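PHD finger protein 14 (Danio rerio, PDB 7D86) binds histone H3, preferring the unmodified form, and represses PDGFRA expression, so taking part in the control of mesenchymal cell proliferation. Local coordinates at residues Leu16-Glu21 / Arg198-Ala203; Pro103-Gly108 / Arg114-Thr119. All blocks are in the same frame, centred on the assembly; numbering follows the deposited sequence.

Overall arrangement
The modelled chain starts at residue 8 and soon enters the first PHD-type zinc finger, where residues 16-21 form a loop that leads into strand 26-28. Interaction 1 brings this loop against helix 191-204, close to the end of the model, so it closes a loop of 176 intervening residues and ties the first PHD finger to the C-terminal helix. Interaction 2 falls within that span and closes a far shorter loop: residues 103-108, after helix 96-101, lie beside residues 114-119, before helix 120-123, with five residues between them. The two contacts nest without crossing. The centres of interaction 1 and interaction 2 are about 25 Å apart, on opposite sides of the centre of the chain.

Interaction 1: residues Leu16-Glu21 / Arg198-Ala203; sequences LGDNSE and RKNYLA
Asn200 ND2 donates a hydrogen bond to Leu16 O at 2.7 Å. The N-H...O angle is 171° and the donor sits nearly in line with the carbonyl, so it meets the oxygen almost head-on, and the oxygen lies close to the plane of the Asn200 amide. Asp18 OD2 is also near this amide, 3.7 Å from Asn200 ND2, with the carboxylate turned 63° from the amide plane; at that separation any attraction is probably only electrostatic.

The apolar half belongs to Leu16 and Tyr201. Leu16 CG is anti to its carbonyl carbon (chi1 -59°), which directs CG and its methyls to the helix; Leu16 O, a backbone atom, separately accepts from Asn200. Leu16 CD1 reaches Tyr201 CB at 4.1 Å, and Leu16 CD2 lies at the edge of the ring, near its plane, 4.2 Å from Tyr201 CD1. Leu16 further touches Lys197 and Leu204 of the same helix, and both Leu16 and Tyr201 pack on Gln163 of helix 159-164.

With an alanine in place of the asparagine, Leu16 O would probably lose its side-chain donor and a gap would open beside the loop. The contact thus ties the loop just after the zinc ligand Cys15 to helix 191-204 by one nearly straight hydrogen bond from the Asn200 amide and by the Leu16 side chain packed against the helix.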
loop_
_atom_site.group_PDB
_atom_site.type_symbol
_atom_site.label_atom_id
_atom_site.label_comp_id
_atom_site.label_asym_id
_atom_site.label_seq_id
_atom_site.Cartn_x
_atom_site.Cartn_y
_atom_site.Cartn_z
ATOM N N LEU A 16 -5.467 -4.875 -4.213
ATOM C CA LEU A 16 -5.697 -5.112 -5.643
ATOM C C LEU A 16 -6.711 -6.220 -5.920
ATOM O O LEU A 16 -6.873 -6.626 -7.076
ATOM C CB LEU A 16 -4.391 -5.409 -6.398
ATOM C CG LEU A 16 -3.332 -4.299 -6.326
ATOM C CD1 LEU A 16 -2.112 -4.653 -7.164
ATOM C CD2 LEU A 16 -3.895 -2.921 -6.728
ATOM N N GLY A 17 -7.412 -6.713 -4.902
ATOM C CA GLY A 17 -8.506 -7.632 -5.126
ATOM C C GLY A 17 -9.736 -6.920 -5.658
ATOM O O GLY A 17 -9.834 -5.692 -5.647
ATOM N N ASP A 18 -10.707 -7.713 -6.124
ATOM C CA ASP A 18 -11.910 -7.149 -6.724
ATOM C C ASP A 18 -13.205 -7.718 -6.154
ATOM O O ASP A 18 -14.284 -7.403 -6.674
ATOM C CB ASP A 18 -11.888 -7.346 -8.246
ATOM C CG ASP A 18 -11.730 -8.809 -8.658
ATOM O OD1 ASP A 18 -12.531 -9.663 -8.220
ATOM O OD2 ASP A 18 -10.810 -9.102 -9.448
ATOM N N ASN A 19 -13.139 -8.535 -5.109
ATOM C CA ASN A 19 -14.338 -9.165 -4.571
ATOM C C ASN A 19 -15.052 -8.192 -3.639
ATOM O O ASN A 19 -14.491 -7.770 -2.621
ATOM C CB ASN A 19 -13.981 -10.456 -3.837
ATOM C CG ASN A 19 -15.145 -11.428 -3.765
ATOM O OD1 ASN A 19 -16.132 -11.288 -4.487
ATOM N ND2 ASN A 19 -15.030 -12.427 -2.895
ATOM N N SER A 20 -16.282 -7.829 -3.987
ATOM C CA SER A 20 -17.098 -6.922 -3.182
ATOM C C SER A 20 -18.329 -7.674 -2.681
ATOM O O SER A 20 -19.450 -7.481 -3.158
ATOM C CB SER A 20 -17.482 -5.680 -3.997
ATOM O OG SER A 20 -18.134 -4.717 -3.186
ATOM N N GLU A 21 -18.106 -8.539 -1.690
ATOM C CA GLU A 21 -19.160 -9.391 -1.153
ATOM C C GLU A 21 -20.052 -8.634 -0.178
ATOM O O GLU A 21 -20.115 -7.402 -0.211
ATOM C CB GLU A 21 -18.552 -10.616 -0.467
ATOM C CG GLU A 21 -17.798 -11.540 -1.408
ATOM C CD GLU A 21 -18.720 -12.351 -2.299
ATOM O OE1 GLU A 21 -19.768 -12.820 -1.807
ATOM O OE2 GLU A 21 -18.400 -12.521 -3.495
ATOM N N ARG A 198 -0.724 -6.804 -11.565
ATOM C CA ARG A 198 -0.351 -5.706 -12.454
ATOM C C ARG A 198 -1.553 -5.235 -13.264
ATOM O O ARG A 198 -1.748 -4.028 -13.468
ATOM C CB ARG A 198 0.777 -6.136 -13.390
ATOM C CG ARG A 198 2.114 -6.314 -12.718
ATOM C CD ARG A 198 3.170 -6.788 -13.705
ATOM N NE ARG A 198 3.574 -5.735 -14.633
ATOM C CZ ARG A 198 4.333 -5.934 -15.705
ATOM N NH1 ARG A 198 4.765 -7.151 -15.995
ATOM N NH2 ARG A 198 4.653 -4.918 -16.493
ATOM N N LYS A 199 -2.380 -6.180 -13.715
ATOM C CA LYS A 199 -3.572 -5.829 -14.480
ATOM C C LYS A 199 -4.546 -5.013 -13.635
ATOM O O LYS A 199 -5.075 -3.991 -14.087
ATOM C CB LYS A 199 -4.239 -7.099 -15.015
ATOM C CG LYS A 199 -5.538 -6.842 -15.761
ATOM C CD LYS A 199 -6.147 -8.126 -16.299
ATOM C CE LYS A 199 -7.469 -7.861 -17.004
ATOM N NZ LYS A 199 -7.309 -7.021 -18.224
ATOM N N ASN A 200 -4.787 -5.439 -12.394
ATOM C CA ASN A 200 -5.732 -4.715 -11.550
ATOM C C ASN A 200 -5.185 -3.360 -11.124
ATOM O O ASN A 200 -5.950 -2.397 -11.002
ATOM C CB ASN A 200 -6.103 -5.550 -10.323
ATOM C CG ASN A 200 -7.114 -6.625 -10.643
ATOM O OD1 ASN A 200 -7.482 -6.815 -11.801
ATOM N ND2 ASN A 200 -7.569 -7.338 -9.624
ATOM N N TYR A 201 -3.874 -3.257 -10.902
ATOM C CA TYR A 201 -3.286 -1.951 -10.631
ATOM C C TYR A 201 -3.540 -0.990 -11.786
ATOM O O TYR A 201 -3.939 0.160 -11.577
ATOM C CB TYR A 201 -1.787 -2.088 -10.362
ATOM C CG TYR A 201 -1.150 -0.785 -9.935
ATOM C CD1 TYR A 201 -1.089 -0.431 -8.595
ATOM C CD2 TYR A 201 -0.619 0.095 -10.871
ATOM C CE1 TYR A 201 -0.508 0.760 -8.195
ATOM C CE2 TYR A 201 -0.044 1.290 -10.484
ATOM C CZ TYR A 201 0.011 1.618 -9.145
ATOM O OH TYR A 201 0.589 2.802 -8.763
ATOM N N LEU A 202 -3.314 -1.445 -13.020
ATOM C CA LEU A 202 -3.542 -0.584 -14.177
ATOM C C LEU A 202 -5.001 -0.158 -14.278
ATOM O O LEU A 202 -5.298 0.985 -14.643
ATOM C CB LEU A 202 -3.108 -1.296 -15.455
ATOM C CG LEU A 202 -1.591 -1.446 -15.574
ATOM C CD1 LEU A 202 -1.227 -2.427 -16.680
ATOM C CD2 LEU A 202 -0.947 -0.084 -15.822
ATOM N N ALA A 203 -5.927 -1.057 -13.946
ATOM C CA ALA A 203 -7.340 -0.727 -14.050
ATOM C C ALA A 203 -7.784 0.300 -13.012
ATOM O O ALA A 203 -8.842 0.916 -13.189
ATOM C CB ALA A 203 -8.180 -1.999 -13.938
#

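Interaction 2: residues Pro103-Gly108 / Arg114-Thr119; sequences PGVAFG and RPVTLT
Val105 touches Val116 and Leu118 with its two methyl branches, joining two irregular segments between helices 96-101 and 120-123 of the PHD-zinc-finger-like domain. Val105 CG1 meets Val116 CG1 at 3.7 Å, the closest approach across the contact, the two side chains meeting at a slant. The other branch, Val105 CG2, comes within 4.1 Å of Leu118 CD2, and here the side chains run side by side and point the same way. The torsion of Val105 explains the division: with CG1 anti to the backbone N (chi1 -178°), CG2 lies beside that nitrogen, and the methyls part toward different neighbours.

No hydrogen bond crosses between the segments, although their backbones run antiparallel: CA atoms pair Val105 with Leu118 at 6.2 Å and Ala106 with Thr117 at 6.6 Å. The 114-119 backbone is bonded outside the pair, Val116 with Glu87 and Asp89, whereas 103-108 is bent by its own inverse gamma turn centred on Ala106.

Further out, Val105 also packs on Ala99 of helix 96-101 and on Asn122 of helix 120-123, so the valine lies among both helices and the 114-119 segment. Its side chain is about 7 Å from that of the zinc ligand Cys98. At the far end Thr119 is the N-cap of helix 120-123: its side chain caps a backbone N in the first turn and its own backbone N is bonded to Asn122 OD1, the reciprocal pairing of a capping box, while its methyl Thr119 CG2 stands 4.2 Å from Gly104 O.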
loop_
_atom_site.group_PDB
_atom_site.type_symbol
_atom_site.label_atom_id
_atom_site.label_comp_id
_atom_site.label_asym_id
_atom_site.label_seq_id
_atom_site.Cartn_x
_atom_site.Cartn_y
_atom_site.Cartn_z
ATOM N N PRO A 103 8.517 -2.553 7.719
ATOM C CA PRO A 103 8.692 -3.138 9.058
ATOM C C PRO A 103 8.635 -2.091 10.163
ATOM O O PRO A 103 9.048 -0.945 9.992
ATOM C CB PRO A 103 10.083 -3.785 8.987
ATOM C CG PRO A 103 10.314 -4.060 7.533
ATOM C CD PRO A 103 9.571 -2.965 6.776
ATOM N N GLY A 104 8.135 -2.509 11.321
ATOM C CA GLY A 104 8.108 -1.660 12.492
ATOM C C GLY A 104 6.935 -0.707 12.564
ATOM O O GLY A 104 6.857 0.086 13.511
ATOM N N VAL A 105 6.028 -0.745 11.597
ATOM C CA VAL A 105 4.801 0.034 11.642
ATOM C C VAL A 105 3.713 -0.835 12.266
ATOM O O VAL A 105 3.514 -1.984 11.858
ATOM C CB VAL A 105 4.400 0.518 10.241
ATOM C CG1 VAL A 105 3.142 1.363 10.315
ATOM C CG2 VAL A 105 5.531 1.325 9.598
ATOM N N ALA A 106 3.025 -0.301 13.272
ATOM C CA ALA A 106 1.902 -1.012 13.883
ATOM C C ALA A 106 0.673 -0.737 13.027
ATOM O O ALA A 106 -0.087 0.205 13.268
ATOM C CB ALA A 106 1.694 -0.578 15.328
ATOM N N PHE A 107 0.481 -1.569 12.000
ATOM C CA PHE A 107 -0.546 -1.293 11.002
ATOM C C PHE A 107 -1.946 -1.648 11.479
ATOM O O PHE A 107 -2.923 -1.161 10.901
ATOM C CB PHE A 107 -0.240 -2.025 9.688
ATOM C CG PHE A 107 0.188 -3.456 9.860
ATOM C CD1 PHE A 107 -0.743 -4.449 10.107
ATOM C CD2 PHE A 107 1.524 -3.810 9.740
ATOM C CE1 PHE A 107 -0.351 -5.766 10.255
ATOM C CE2 PHE A 107 1.924 -5.126 9.886
ATOM C CZ PHE A 107 0.986 -6.106 10.144
ATOM N N GLY A 108 -2.068 -2.465 12.525
ATOM C CA GLY A 108 -3.370 -2.703 13.113
ATOM C C GLY A 108 -4.014 -1.485 13.741
ATOM O O GLY A 108 -5.132 -1.593 14.259
ATOM N N ARG A 114 -7.242 4.321 14.861
ATOM C CA ARG A 114 -6.282 5.247 15.444
ATOM C C ARG A 114 -5.144 5.470 14.462
ATOM O O ARG A 114 -4.926 4.659 13.559
ATOM C CB ARG A 114 -5.758 4.745 16.797
ATOM C CG ARG A 114 -5.000 3.440 16.798
ATOM C CD ARG A 114 -4.412 3.231 18.182
ATOM N NE ARG A 114 -3.818 1.912 18.373
ATOM C CZ ARG A 114 -3.294 1.502 19.522
ATOM N NH1 ARG A 114 -3.294 2.311 20.574
ATOM N NH2 ARG A 114 -2.771 0.288 19.625
ATOM N N PRO A 115 -4.425 6.588 14.588
ATOM C CA PRO A 115 -3.466 6.970 13.546
ATOM C C PRO A 115 -2.303 5.999 13.430
ATOM O O PRO A 115 -1.973 5.253 14.352
ATOM C CB PRO A 115 -2.973 8.349 13.999
ATOM C CG PRO A 115 -4.020 8.853 14.929
ATOM C CD PRO A 115 -4.574 7.642 15.607
ATOM N N VAL A 116 -1.671 6.031 12.257
ATOM C CA VAL A 116 -0.423 5.308 12.065
ATOM C C VAL A 116 0.648 5.929 12.945
ATOM O O VAL A 116 0.832 7.153 12.957
ATOM C CB VAL A 116 -0.018 5.336 10.585
ATOM C CG1 VAL A 116 1.259 4.515 10.373
ATOM C CG2 VAL A 116 -1.153 4.819 9.716
ATOM N N THR A 117 1.357 5.093 13.695
ATOM C CA THR A 117 2.445 5.540 14.556
ATOM C C THR A 117 3.767 5.136 13.921
ATOM O O THR A 117 4.028 3.944 13.731
ATOM C CB THR A 117 2.335 4.950 15.963
ATOM O OG1 THR A 117 1.079 5.311 16.550
ATOM C CG2 THR A 117 3.463 5.477 16.841
ATOM N N LEU A 118 4.587 6.128 13.592
ATOM C CA LEU A 118 5.938 5.903 13.102
ATOM C C LEU A 118 6.931 6.146 14.232
ATOM O O LEU A 118 6.796 7.106 14.999
ATOM C CB LEU A 118 6.248 6.819 11.919
ATOM C CG LEU A 118 5.227 6.787 10.777
ATOM C CD1 LEU A 118 5.683 7.648 9.611
ATOM C CD2 LEU A 118 4.971 5.358 10.323
ATOM N N THR A 119 7.926 5.277 14.325
ATOM C CA THR A 119 8.909 5.305 15.396
ATOM C C THR A 119 10.185 6.000 14.947
ATOM O O THR A 119 10.399 6.264 13.763
ATOM C CB THR A 119 9.232 3.882 15.839
ATOM O OG1 THR A 119 9.886 3.209 14.759
ATOM C CG2 THR A 119 7.955 3.141 16.190
#